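Local coordinates for putative hydrolase YdeN (Bacillus subtilis, PDB 1UXO), which probably acts as a serine hydrolase of the alpha/beta-hydrolase fold, with a predicted charge-relay triad, although its substrate is not established, at residues 174-177 with 178-181. The protein carries 2 engineered substitutions. Numbering follows the deposited sequence.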
loop_
_atom_site.group_PDB
_atom_site.type_symbol
_atom_site.label_atom_id
_atom_site.label_comp_id
_atom_site.label_asym_id
_atom_site.label_seq_id
_atom_site.Cartn_x
_atom_site.Cartn_y
_atom_site.Cartn_z
ATOM N N THR A 174 -3.715 15.769 3.160
ATOM C CA THR A 174 -4.841 15.209 3.926
ATOM C C THR A 174 -5.983 14.673 3.061
ATOM O O THR A 174 -7.003 14.211 3.593
ATOM C CB THR A 174 -5.350 16.211 4.967
ATOM O OG1 THR A 174 -5.626 17.448 4.335
ATOM C CG2 THR A 174 -4.252 16.519 5.953
ATOM N N SER A 175 -5.835 14.821 1.748
ATOM C CA SER A 175 -6.628 14.117 0.787
ATOM C C SER A 175 -5.732 13.623 -0.350
ATOM O O SER A 175 -4.632 14.097 -0.532
ATOM C CB SER A 175 -7.727 15.017 0.231
ATOM O OG SER A 175 -7.169 16.040 -0.609
ATOM N N LEU A 176 -6.228 12.665 -1.111
ATOM C CA LEU A 176 -5.510 12.138 -2.300
ATOM C C LEU A 176 -6.504 11.536 -3.309
ATOM O O LEU A 176 -6.656 10.311 -3.408
ATOM C CB LEU A 176 -4.471 11.092 -1.871
ATOM C CG LEU A 176 -3.390 10.759 -2.900
ATOM C CD1 LEU A 176 -2.678 12.013 -3.490
ATOM C CD2 LEU A 176 -2.337 9.843 -2.238
ATOM N N PRO A 177 -7.183 12.401 -4.059
ATOM C CA PRO A 177 -8.169 11.932 -5.047
ATOM C C PRO A 177 -7.693 10.881 -6.043
ATOM O O PRO A 177 -8.464 9.997 -6.376
ATOM C CB PRO A 177 -8.589 13.225 -5.744
ATOM C CG PRO A 177 -8.514 14.265 -4.592
ATOM C CD PRO A 177 -7.170 13.893 -3.982
ATOM N N ILE A 178 -6.443 10.958 -6.492
ATOM C CA ILE A 178 -5.950 9.940 -7.445
ATOM C C ILE A 178 -6.099 8.516 -6.902
ATOM O O ILE A 178 -6.480 7.635 -7.662
ATOM C CB ILE A 178 -4.542 10.213 -7.921
ATOM C CG1 ILE A 178 -4.192 9.182 -9.009
ATOM C CG2 ILE A 178 -3.510 10.225 -6.776
ATOM C CD1 ILE A 178 -3.106 9.652 -9.887
ATOM N N VAL A 179 -5.846 8.290 -5.600
ATOM C CA VAL A 179 -6.003 6.972 -5.035
ATOM C C VAL A 179 -7.459 6.523 -5.091
ATOM O O VAL A 179 -7.765 5.388 -5.463
ATOM C CB VAL A 179 -5.438 6.841 -3.577
ATOM C CG1 VAL A 179 -5.594 5.428 -3.113
ATOM C CG2 VAL A 179 -3.996 7.186 -3.576
ATOM N N TYR A 180 -8.386 7.406 -4.728
ATOM C CA TYR A 180 -9.807 7.061 -4.749
ATOM C C TYR A 180 -10.265 6.724 -6.193
ATOM O O TYR A 180 -11.011 5.758 -6.434
ATOM C CB TYR A 180 -10.659 8.204 -4.123
ATOM C CG TYR A 180 -12.077 8.058 -4.496
ATOM C CD1 TYR A 180 -12.903 7.151 -3.820
ATOM C CD2 TYR A 180 -12.610 8.741 -5.603
ATOM C CE1 TYR A 180 -14.226 6.951 -4.209
ATOM C CE2 TYR A 180 -13.913 8.547 -5.993
ATOM C CZ TYR A 180 -14.702 7.646 -5.301
ATOM O OH TYR A 180 -15.986 7.452 -5.742
ATOM N N ASP A 181 -9.833 7.532 -7.150
ATOM C CA ASP A 181 -10.236 7.332 -8.544
ATOM C C ASP A 181 -9.637 6.038 -9.175
ATOM O O ASP A 181 -10.358 5.284 -9.863
ATOM C CB ASP A 181 -9.906 8.537 -9.389
ATOM C CG ASP A 181 -10.849 9.736 -9.098
ATOM O OD1 ASP A 181 -12.058 9.544 -8.777
ATOM O OD2 ASP A 181 -10.466 10.891 -9.186
#
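Pro177 O accepts a hydrogen bond from Asp181 N at 2.9 Å, a straight bond (165° at the hydrogen) that meets the carbonyl almost end-on and closes the first full turn of helix 177-188. One residue earlier, Leu176 sits at the N-cap, and its O receives a weak bond from Val179 N at 3.1 Å, bent to 132°. Pro177 fits the first turn well, since it brings no N-H that would need an acceptor there. Helix 177-188, the C-terminal helix of the alpha/beta-hydrolase fold, comes after the last strand, 157-161; Pro177 and Tyr180 pack on helix 22-31, and Tyr180 OH is hydrogen-bonded to Asp32 OD2. Chi1 of -163° swings Leu176 CG away from its own N, and the turn about chi2 then puts CD1 alongside Ile178 CG2 at 3.8 Å, while CD2 presses tightly on Val179 CG2 at 3.4 Å. The buried isobutyl group also touches Trp21 and Phe167 in loops, about 10 Å from the side chain of His166, a predicted member of the triad. Cutting Leu176 back to an alanine removes the whole branched end and is likely to leave Val179 CG2, Trp21 and Phe167 facing a gap.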